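Local coordinates for putative uncharacterized protein (Thermotoga maritima, PDB 3CNL) that binds GTP as a circularly permuted GTPase and probably hydrolyses it during a late step of 50S ribosomal subunit assembly, at residues A31-A36 / S244-E249; K55-D60 / T80-E85; L168-S173 / T233-G238. One frame throughout, in Å; residues are numbered along the deposited sequence.

Contact 1: residues A31-A36 / S244-E249; sequences ARAPFA and SFERPE
Glu-246 OE1 accepts two backbone N-H groups of the facing turn, 2.9 Å from Phe-35 N and 3.0 Å from Ala-36 N. In this circularly permuted P-loop GTPase the turn follows strand 24-30 of the central sheet, and the partner, 244-249, is the chain's return after its last helix, so the contact ties the far end of the chain to the nucleotide-binding domain. The two donors come to the syn side of the carboxylate but from opposite faces of its plane, which should limit rotation of the group; the bond from Ala-36 is nearly straight, at 172°. Beyond CG the Glu-246 chain is extended, and its CG passes close to Ala-33 on the way to the turn.

At the other end the backbones join directly. Phe-245 N donates to Arg-32 O at 2.7 Å, and Glu-246 N adds a weak bond to the same oxygen, so this carbonyl also serves two amides. Here Arg-32 and Phe-245 extend alongside each other in the same direction, with Arg-32 CB 3.7 Å from Phe-245 CD2. A bend at chi3 (-63°) turns the guanidinium so that Phe-245 CE2 lies over the outer part of one face, the two planes being 51° apart. The charge itself is paired with Asp-30 on the preceding strand. Ala-33 CB sits at the edge of the Phe-245 ring, near its plane. Pro-34 and Pro-248 both rest on Trp-67 of helix 61-73, and the rings of Phe-35 and Trp-67 meet edge-to-face. A water joins the two segments, donating to Ala-31 O at 2.8 Å and lying 2.6 Å from Ser-244 OG, which is also hydrogen-bonded to Asp-60 N.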
loop_
_atom_site.group_PDB
_atom_site.type_symbol
_atom_site.label_atom_id
_atom_site.label_comp_id
_atom_site.label_asym_id
_atom_site.label_seq_id
_atom_site.Cartn_x
_atom_site.Cartn_y
_atom_site.Cartn_z
ATOM N N ALA A 31 -5.398 -1.789 -1.502
ATOM C CA ALA A 31 -6.438 -2.440 -2.315
ATOM C C ALA A 31 -6.382 -2.042 -3.781
ATOM O O ALA A 31 -6.912 -2.742 -4.653
ATOM C CB ALA A 31 -7.832 -2.096 -1.752
ATOM N N ARG A 32 -5.756 -0.909 -4.077
ATOM C CA ARG A 32 -5.657 -0.458 -5.486
ATOM C C ARG A 32 -4.607 -1.249 -6.277
ATOM O O ARG A 32 -4.612 -1.288 -7.529
ATOM C CB ARG A 32 -5.346 1.031 -5.532
ATOM C CG ARG A 32 -6.402 1.898 -4.879
ATOM C CD ARG A 32 -5.975 3.371 -4.755
ATOM N NE ARG A 32 -4.789 3.527 -3.884
ATOM C CZ ARG A 32 -4.070 4.648 -3.788
ATOM N NH1 ARG A 32 -4.411 5.717 -4.510
ATOM N NH2 ARG A 32 -3.008 4.720 -2.976
ATOM N N ALA A 33 -3.698 -1.883 -5.546
ATOM C CA ALA A 33 -2.628 -2.659 -6.174
ATOM C C ALA A 33 -2.250 -3.833 -5.277
ATOM O O ALA A 33 -1.186 -3.811 -4.682
ATOM C CB ALA A 33 -1.376 -1.739 -6.403
ATOM N N PRO A 34 -3.137 -4.839 -5.130
ATOM C CA PRO A 34 -2.848 -5.954 -4.208
ATOM C C PRO A 34 -1.674 -6.858 -4.521
ATOM O O PRO A 34 -1.104 -7.419 -3.582
ATOM C CB PRO A 34 -4.168 -6.753 -4.178
ATOM C CG PRO A 34 -5.185 -5.756 -4.613
ATOM C CD PRO A 34 -4.500 -4.945 -5.676
ATOM N N PHE A 35 -1.322 -7.041 -5.798
ATOM C CA PHE A 35 -0.133 -7.827 -6.111
ATOM C C PHE A 35 1.114 -6.975 -5.876
ATOM O O PHE A 35 2.053 -7.402 -5.195
ATOM C CB PHE A 35 -0.136 -8.369 -7.548
ATOM C CG PHE A 35 -0.964 -9.627 -7.757
ATOM C CD1 PHE A 35 -1.263 -10.491 -6.706
ATOM C CD2 PHE A 35 -1.409 -9.955 -9.031
ATOM C CE1 PHE A 35 -2.021 -11.630 -6.920
ATOM C CE2 PHE A 35 -2.161 -11.111 -9.263
ATOM C CZ PHE A 35 -2.461 -11.943 -8.219
ATOM N N ALA A 36 1.110 -5.754 -6.403
ATOM C CA ALA A 36 2.267 -4.900 -6.293
ATOM C C ALA A 36 2.678 -4.727 -4.851
ATOM O O ALA A 36 3.873 -4.762 -4.557
ATOM C CB ALA A 36 2.019 -3.517 -6.981
ATOM N N SER A 244 -8.330 2.179 -9.130
ATOM C CA SER A 244 -7.431 1.062 -8.832
ATOM C C SER A 244 -6.431 0.842 -9.969
ATOM O O SER A 244 -6.624 1.353 -11.069
ATOM C CB SER A 244 -8.214 -0.225 -8.550
ATOM O OG SER A 244 -8.952 -0.116 -7.350
ATOM N N PHE A 245 -5.364 0.087 -9.709
ATOM C CA PHE A 245 -4.248 0.020 -10.661
ATOM C C PHE A 245 -3.948 -1.384 -11.146
ATOM O O PHE A 245 -3.095 -1.555 -12.017
ATOM C CB PHE A 245 -2.972 0.661 -10.077
ATOM C CG PHE A 245 -3.211 1.997 -9.378
ATOM C CD1 PHE A 245 -3.687 3.099 -10.085
ATOM C CD2 PHE A 245 -2.910 2.150 -8.035
ATOM C CE1 PHE A 245 -3.904 4.316 -9.451
ATOM C CE2 PHE A 245 -3.112 3.362 -7.392
ATOM C CZ PHE A 245 -3.622 4.447 -8.095
ATOM N N GLU A 246 -4.628 -2.369 -10.552
ATOM C CA GLU A 246 -4.483 -3.794 -10.885
ATOM C C GLU A 246 -5.832 -4.474 -10.712
ATOM O O GLU A 246 -6.586 -4.112 -9.807
ATOM C CB GLU A 246 -3.550 -4.500 -9.901
ATOM C CG GLU A 246 -2.206 -3.955 -9.793
ATOM C CD GLU A 246 -1.278 -4.869 -9.081
ATOM O OE1 GLU A 246 -1.441 -5.032 -7.852
ATOM O OE2 GLU A 246 -0.361 -5.393 -9.751
ATOM N N ARG A 247 -6.083 -5.481 -11.556
ATOM C CA ARG A 247 -7.256 -6.370 -11.529
ATOM C C ARG A 247 -6.781 -7.827 -11.484
ATOM O O ARG A 247 -5.775 -8.146 -12.109
ATOM C CB ARG A 247 -8.066 -6.213 -12.819
ATOM C CG ARG A 247 -8.790 -4.909 -13.020
ATOM C CD ARG A 247 -9.039 -4.702 -14.524
ATOM N NE ARG A 247 -9.279 -5.965 -15.240
ATOM C CZ ARG A 247 -9.684 -6.055 -16.511
ATOM N NH1 ARG A 247 -9.903 -4.958 -17.231
ATOM N NH2 ARG A 247 -9.877 -7.249 -17.070
ATOM N N PRO A 248 -7.518 -8.721 -10.776
ATOM C CA PRO A 248 -7.068 -10.114 -10.595
ATOM C C PRO A 248 -6.366 -10.885 -11.755
ATOM O O PRO A 248 -5.502 -11.704 -11.425
ATOM C CB PRO A 248 -8.310 -10.823 -10.049
ATOM C CG PRO A 248 -9.016 -9.763 -9.285
ATOM C CD PRO A 248 -8.786 -8.472 -10.052
ATOM N N GLU A 249 -6.662 -10.739 -13.055
ATOM C CA GLU A 249 -7.929 -10.430 -13.752
ATOM C C GLU A 249 -7.786 -10.140 -15.274
ATOM O O GLU A 249 -8.788 -10.274 -15.974
ATOM C CB GLU A 249 -8.788 -9.348 -13.116
ATOM C CG GLU A 249 -10.290 -9.600 -13.208
ATOM C CD GLU A 249 -11.091 -8.323 -13.323
ATOM O OE1 GLU A 249 -11.489 -7.783 -12.269
ATOM O OE2 GLU A 249 -11.326 -7.850 -14.462
HETATM O O HOH W 1 -9.327 -2.288 -5.932
#

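Contact 2: residues K55-D60 / T80-E85. With GNP (phosphoaminophosphonic acid-guanylate ester), chain B.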
loop_
_atom_site.group_PDB
_atom_site.type_symbol
_atom_site.label_atom_id
_atom_site.label_comp_id
_atom_site.label_asym_id
_atom_site.label_seq_id
_atom_site.Cartn_x
_atom_site.Cartn_y
_atom_site.Cartn_z
ATOM N N LYS A 55 -7.186 1.084 2.485
ATOM C CA LYS A 55 -7.496 2.287 1.681
ATOM C C LYS A 55 -8.628 2.059 0.656
ATOM O O LYS A 55 -8.616 2.670 -0.429
ATOM C CB LYS A 55 -6.238 2.858 0.976
ATOM C CG LYS A 55 -5.033 3.177 1.902
ATOM C CD LYS A 55 -3.906 3.911 1.183
ATOM C CE LYS A 55 -2.716 4.101 2.130
ATOM N NZ LYS A 55 -1.628 4.898 1.492
ATOM N N VAL A 56 -9.616 1.213 0.995
ATOM C CA VAL A 56 -10.734 0.922 0.057
ATOM C C VAL A 56 -11.534 2.183 -0.300
ATOM O O VAL A 56 -12.249 2.254 -1.340
ATOM C CB VAL A 56 -11.677 -0.235 0.547
ATOM C CG1 VAL A 56 -10.919 -1.567 0.629
ATOM C CG2 VAL A 56 -12.383 0.119 1.867
ATOM N N ASP A 57 -11.385 3.194 0.544
ATOM C CA ASP A 57 -12.096 4.455 0.343
ATOM C C ASP A 57 -11.641 5.231 -0.906
ATOM O O ASP A 57 -12.425 5.993 -1.482
ATOM C CB ASP A 57 -12.015 5.317 1.600
ATOM C CG ASP A 57 -10.602 5.707 1.940
ATOM O OD1 ASP A 57 -9.758 4.811 2.005
ATOM O OD2 ASP A 57 -10.335 6.910 2.133
ATOM N N ILE A 58 -10.397 5.003 -1.341
ATOM C CA ILE A 58 -9.839 5.657 -2.527
ATOM C C ILE A 58 -9.583 4.659 -3.675
ATOM O O ILE A 58 -8.971 5.014 -4.700
ATOM C CB ILE A 58 -8.571 6.496 -2.197
ATOM C CG1 ILE A 58 -7.461 5.642 -1.546
ATOM C CG2 ILE A 58 -8.940 7.711 -1.306
ATOM C CD1 ILE A 58 -6.202 6.401 -1.237
ATOM N N ALA A 59 -10.091 3.437 -3.506
ATOM C CA ALA A 59 -9.972 2.363 -4.503
ATOM C C ALA A 59 -11.269 2.208 -5.279
ATOM O O ALA A 59 -12.337 2.535 -4.776
ATOM C CB ALA A 59 -9.640 1.035 -3.817
ATOM N N ASP A 60 -11.172 1.668 -6.493
ATOM C CA ASP A 60 -12.372 1.305 -7.254
ATOM C C ASP A 60 -13.103 0.122 -6.610
ATOM O O ASP A 60 -12.595 -0.998 -6.597
ATOM C CB ASP A 60 -12.019 0.954 -8.689
ATOM C CG ASP A 60 -13.231 0.571 -9.488
ATOM O OD1 ASP A 60 -13.313 -0.606 -9.913
ATOM O OD2 ASP A 60 -14.123 1.442 -9.641
ATOM N N THR A 80 -11.010 -6.272 4.125
ATOM C CA THR A 80 -10.789 -4.965 3.515
ATOM C C THR A 80 -11.119 -3.940 4.578
ATOM O O THR A 80 -11.960 -4.200 5.430
ATOM C CB THR A 80 -11.732 -4.734 2.328
ATOM O OG1 THR A 80 -13.075 -4.861 2.794
ATOM C CG2 THR A 80 -11.481 -5.767 1.205
ATOM N N THR A 81 -10.443 -2.793 4.550
ATOM C CA THR A 81 -10.705 -1.749 5.528
ATOM C C THR A 81 -10.194 -0.420 5.021
ATOM O O THR A 81 -9.683 -0.336 3.912
ATOM C CB THR A 81 -10.069 -2.066 6.902
ATOM O OG1 THR A 81 -10.600 -1.164 7.888
ATOM C CG2 THR A 81 -8.545 -1.925 6.850
ATOM N N HIS A 82 -10.380 0.625 5.826
ATOM C CA HIS A 82 -9.862 1.953 5.527
ATOM C C HIS A 82 -9.762 2.757 6.815
ATOM O O HIS A 82 -10.325 2.371 7.835
ATOM C CB HIS A 82 -10.702 2.661 4.444
ATOM C CG HIS A 82 -12.052 3.134 4.909
ATOM N ND1 HIS A 82 -13.188 2.360 4.826
ATOM C CD2 HIS A 82 -12.448 4.322 5.424
ATOM C CE1 HIS A 82 -14.221 3.039 5.292
ATOM N NE2 HIS A 82 -13.796 4.231 5.663
ATOM N N LYS A 83 -8.992 3.837 6.749
ATOM C CA LYS A 83 -8.690 4.781 7.837
ATOM C C LYS A 83 -9.913 5.128 8.691
ATOM O O LYS A 83 -9.836 5.217 9.923
ATOM C CB LYS A 83 -8.245 6.074 7.153
ATOM C CG LYS A 83 -7.119 6.832 7.747
ATOM C CD LYS A 83 -6.885 8.077 6.896
ATOM C CE LYS A 83 -5.544 8.722 7.177
ATOM N NZ LYS A 83 -5.330 9.967 6.338
ATOM N N GLY A 84 -11.034 5.356 8.010
ATOM C CA GLY A 84 -12.233 5.912 8.637
ATOM C C GLY A 84 -13.219 4.893 9.165
ATOM O O GLY A 84 -14.271 5.263 9.699
ATOM N N GLU A 85 -12.887 3.615 9.002
ATOM C CA GLU A 85 -13.708 2.517 9.505
ATOM C C GLU A 85 -13.467 2.321 11.001
ATOM O O GLU A 85 -12.324 2.269 11.428
ATOM C CB GLU A 85 -13.385 1.244 8.730
ATOM C CG GLU A 85 -14.127 0.032 9.196
ATOM C CD GLU A 85 -13.831 -1.175 8.363
ATOM O OE1 GLU A 85 -14.509 -1.346 7.330
ATOM O OE2 GLU A 85 -12.926 -1.956 8.752
HETATM P PG GNP B . 5.532 3.703 6.182
HETATM O O1G GNP B . 5.862 2.275 6.554
HETATM O O2G GNP B . 6.021 4.063 4.792
HETATM O O3G GNP B . 6.036 4.617 7.292
HETATM N N3B GNP B . 4.004 4.124 6.151
HETATM P PB GNP B . 2.764 3.375 6.775
HETATM O O1B GNP B . 2.586 2.045 6.120
HETATM O O2B GNP B . 2.931 3.358 8.259
HETATM O O3A GNP B . 1.554 4.258 6.413
HETATM P PA GNP B . 0.884 5.424 7.203
HETATM O O1A GNP B . -0.088 4.902 8.177
HETATM O O2A GNP B . 1.865 6.399 7.708
HETATM O "O5'" GNP B . 0.018 6.118 6.110
HETATM C "C5'" GNP B . 0.577 6.624 4.888
HETATM C "C4'" GNP B . -0.403 7.637 4.306
HETATM O "O4'" GNP B . -1.656 7.004 3.919
HETATM C "C3'" GNP B . -0.824 8.771 5.226
HETATM O "O3'" GNP B . -0.985 9.942 4.440
HETATM C "C2'" GNP B . -2.172 8.294 5.742
HETATM O "O2'" GNP B . -2.962 9.387 6.148
HETATM C "C1'" GNP B . -2.771 7.635 4.504
HETATM N N9 GNP B . -3.724 6.562 4.777
HETATM C C8 GNP B . -3.547 5.518 5.662
HETATM N N7 GNP B . -4.560 4.685 5.672
HETATM C C5 GNP B . -5.462 5.233 4.735
HETATM C C6 GNP B . -6.739 4.792 4.294
HETATM O O6 GNP B . -7.380 3.791 4.662
HETATM N N1 GNP B . -7.291 5.641 3.317
HETATM C C2 GNP B . -6.680 6.784 2.825
HETATM N N2 GNP B . -7.349 7.491 1.891
HETATM N N3 GNP B . -5.488 7.201 3.216
HETATM C C4 GNP B . -4.945 6.385 4.173
#
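Asp-57 lays its CB over a face of the His-82 ring while its carboxylate reads the guanine: GNP N1 donates to Asp-57 OD1 at 2.9 Å, nearly straight at 170°, and GNP N2 donates to Asp-57 OD2 at 3.1 Å. This paired grip is the hallmark of the NKxD motif of GTPases, here Asn-54 to Asp-57. From the other segment Lys-83 N donates to GNP O6 at 2.6 Å, a backbone bond probably equivalent to that of the G5 loop in other GTPases. The base is sandwiched between two aliphatic chains. Lys-55 CG comes within 3.4 Å of GNP C6 on one face, and CB, CG and CD of Lys-83 lie across the opposite face. The Lys-55 chain, extended beyond CG, carries NZ along to the ribose, where it bonds to GNP O4' at 3.2 Å and also to Asn-109 O of the phosphate-binding loop. With an alanine here, that face of the guanine would probably lose most of its aliphatic cover and both oxygens would be left without the lysine as donor.

The second shell positions these groups. Placing CG between the backbone N and the carbonyl carbon (chi1 63°) turns the Asp-57 carboxylate to the base, with OD1 only 3.4 Å from His-82 CB. Val-56 N makes a weak bond to Thr-81 O at 3.3 Å, and Val-56 CG1 meets Thr-80 CB at 3.7 Å. Lys-83 is the second residue of a type I turn closed by Glu-85 N bonding to His-82 O, and Thr-81 OG1 donates to Glu-85 OE2. Both loops follow neighbouring parallel strands, 48-54 and 78-80, linked by helix 61-73 in a beta-alpha-beta crossover; Val-56 and Thr-80 pack on Thr-64 of that helix, while Glu-85 pairs with Lys-93 on helix 87-94.

Contact 3: residues L168-S173 / T233-G238; sequences LLLVGS and TEVAQG
Val-235 faces Leu-170 where the ends of two helices meet. From its CB, which points toward the other helix end, the two methyls part company. CG1, placed opposite the backbone N by chi1 of 171°, does the touching: it lies 3.8 Å from Leu-170 CD2 and 3.7 Å from Leu-170 O, meeting both the tip of the leucine and its carbonyl. CG2 stays farther off, 4.8 Å from Leu-170 CD2. The Leu-170 side chain reaches the valine only through CD2, the two side chains slanting across each other, and beyond them Ile-191 and Phe-192 of helix 182-196 continue the apolar layer.

One residue on, the fit is between backbone and methyl. Ala-236 CA makes a CA-H...O contact of 3.2 Å to Leu-170 O, and Ala-236 CB lies 3.5 Å from Gly-172 N. The glycine allows this closeness, since a CB there would stand about 3.0 Å from Ala-236 CB, a clash; its positive phi independently favours glycine. Within the same turn, Val-171 O receives a bond from Asn-109 ND2, which brings this helix end to the GTP site. Gly-172 and Gly-238 each close their helix with a Schellman motif, Gly-238 N bonding back to Val-235 O, so the arrangement is a pairing of two glycine-terminated helix ends beside the nucleotide-binding domain.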
loop_
_atom_site.group_PDB
_atom_site.type_symbol
_atom_site.label_atom_id
_atom_site.label_comp_id
_atom_site.label_asym_id
_atom_site.label_seq_id
_atom_site.Cartn_x
_atom_site.Cartn_y
_atom_site.Cartn_z
ATOM N N LEU A 168 4.015 0.559 -7.596
ATOM C CA LEU A 168 4.509 1.054 -6.307
ATOM C C LEU A 168 4.645 2.575 -6.261
ATOM O O LEU A 168 4.453 3.184 -5.206
ATOM C CB LEU A 168 5.825 0.387 -5.917
ATOM C CG LEU A 168 5.805 -1.117 -5.629
ATOM C CD1 LEU A 168 7.225 -1.622 -5.447
ATOM C CD2 LEU A 168 4.971 -1.376 -4.351
ATOM N N LEU A 169 5.004 3.194 -7.380
ATOM C CA LEU A 169 4.953 4.654 -7.467
ATOM C C LEU A 169 3.543 5.207 -7.272
ATOM O O LEU A 169 3.327 6.203 -6.561
ATOM C CB LEU A 169 5.512 5.123 -8.832
ATOM C CG LEU A 169 5.461 6.611 -9.167
ATOM C CD1 LEU A 169 6.348 7.373 -8.211
ATOM C CD2 LEU A 169 5.952 6.816 -10.615
ATOM N N LEU A 170 2.586 4.585 -7.944
ATOM C CA LEU A 170 1.186 5.047 -7.914
ATOM C C LEU A 170 0.548 4.962 -6.505
ATOM O O LEU A 170 -0.335 5.742 -6.173
ATOM C CB LEU A 170 0.354 4.226 -8.935
ATOM C CG LEU A 170 0.512 4.553 -10.420
ATOM C CD1 LEU A 170 -0.025 3.464 -11.362
ATOM C CD2 LEU A 170 -0.134 5.875 -10.764
ATOM N N VAL A 171 0.971 3.996 -5.690
ATOM C CA VAL A 171 0.468 3.897 -4.308
ATOM C C VAL A 171 1.374 4.637 -3.284
ATOM O O VAL A 171 1.140 4.580 -2.082
ATOM C CB VAL A 171 0.212 2.417 -3.886
ATOM C CG1 VAL A 171 -0.892 1.800 -4.754
ATOM C CG2 VAL A 171 1.488 1.596 -3.972
ATOM N N GLY A 172 2.375 5.361 -3.776
ATOM C CA GLY A 172 3.285 6.155 -2.912
ATOM C C GLY A 172 4.287 5.358 -2.102
ATOM O O GLY A 172 4.918 5.878 -1.173
ATOM N N SER A 173 4.433 4.088 -2.449
ATOM C CA SER A 173 5.363 3.204 -1.776
ATOM C C SER A 173 6.811 3.420 -2.253
ATOM O O SER A 173 7.780 3.272 -1.485
ATOM C CB SER A 173 4.918 1.766 -1.998
ATOM O OG SER A 173 5.798 0.873 -1.363
ATOM N N THR A 233 2.141 11.945 -5.994
ATOM C CA THR A 233 1.830 12.130 -4.575
ATOM C C THR A 233 0.334 12.287 -4.443
ATOM O O THR A 233 -0.285 11.637 -3.609
ATOM C CB THR A 233 2.556 13.358 -4.010
ATOM O OG1 THR A 233 3.959 13.082 -4.027
ATOM C CG2 THR A 233 2.114 13.654 -2.569
ATOM N N GLU A 234 -0.258 13.124 -5.290
ATOM C CA GLU A 234 -1.700 13.251 -5.335
ATOM C C GLU A 234 -2.454 11.957 -5.697
ATOM O O GLU A 234 -3.469 11.634 -5.074
ATOM C CB GLU A 234 -2.098 14.389 -6.280
ATOM C CG GLU A 234 -1.849 15.764 -5.659
ATOM C CD GLU A 234 -2.410 16.892 -6.478
ATOM O OE1 GLU A 234 -2.412 18.031 -5.970
ATOM O OE2 GLU A 234 -2.839 16.655 -7.626
ATOM N N VAL A 235 -1.978 11.224 -6.693
ATOM C CA VAL A 235 -2.581 9.916 -7.038
ATOM C C VAL A 235 -2.572 8.950 -5.833
ATOM O O VAL A 235 -3.585 8.293 -5.532
ATOM C CB VAL A 235 -1.887 9.246 -8.255
ATOM C CG1 VAL A 235 -2.379 7.827 -8.428
ATOM C CG2 VAL A 235 -2.168 10.044 -9.534
ATOM N N ALA A 236 -1.426 8.876 -5.166
ATOM C CA ALA A 236 -1.197 7.971 -4.035
ATOM C C ALA A 236 -2.155 8.265 -2.871
ATOM O O ALA A 236 -2.566 7.354 -2.144
ATOM C CB ALA A 236 0.219 8.111 -3.575
ATOM N N GLN A 237 -2.499 9.548 -2.730
ATOM C CA GLN A 237 -3.414 10.065 -1.718
ATOM C C GLN A 237 -4.890 9.942 -2.106
ATOM O O GLN A 237 -5.765 10.235 -1.305
ATOM C CB GLN A 237 -3.056 11.530 -1.415
ATOM C CG GLN A 237 -1.664 11.690 -0.782
ATOM C CD GLN A 237 -1.196 13.127 -0.661
ATOM O OE1 GLN A 237 -1.663 14.006 -1.377
ATOM N NE2 GLN A 237 -0.247 13.372 0.246
ATOM N N GLY A 238 -5.178 9.473 -3.315
ATOM C CA GLY A 238 -6.554 9.357 -3.766
ATOM C C GLY A 238 -7.165 10.684 -4.205
ATOM O O GLY A 238 -8.394 10.783 -4.343
#

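Arg-32 joins all three contacts. From contact 1 its NH2 reaches Ala-236 O at 2.8 Å and its NH1 reaches Val-235 O at 2.9 Å, probable hydrogen bonds to the helix end in contact 3, while Arg-32 CD packs 3.4 Å from Ile-58 O of contact 2. Ser-244 OG and Asp-60 N, 3.0 Å apart, probably form a second link between contacts 1 and 2. Ile-58 CD1 closes the triangle at 3.9 Å from Ala-236 O. Contact 2 holds the guanine directly; the side chain of Arg-32 lies about 7 Å from the nucleotide and that of Ala-236 about 8 Å. Contacts 2 and 3 follow each other within the long loop that contact 1 closes.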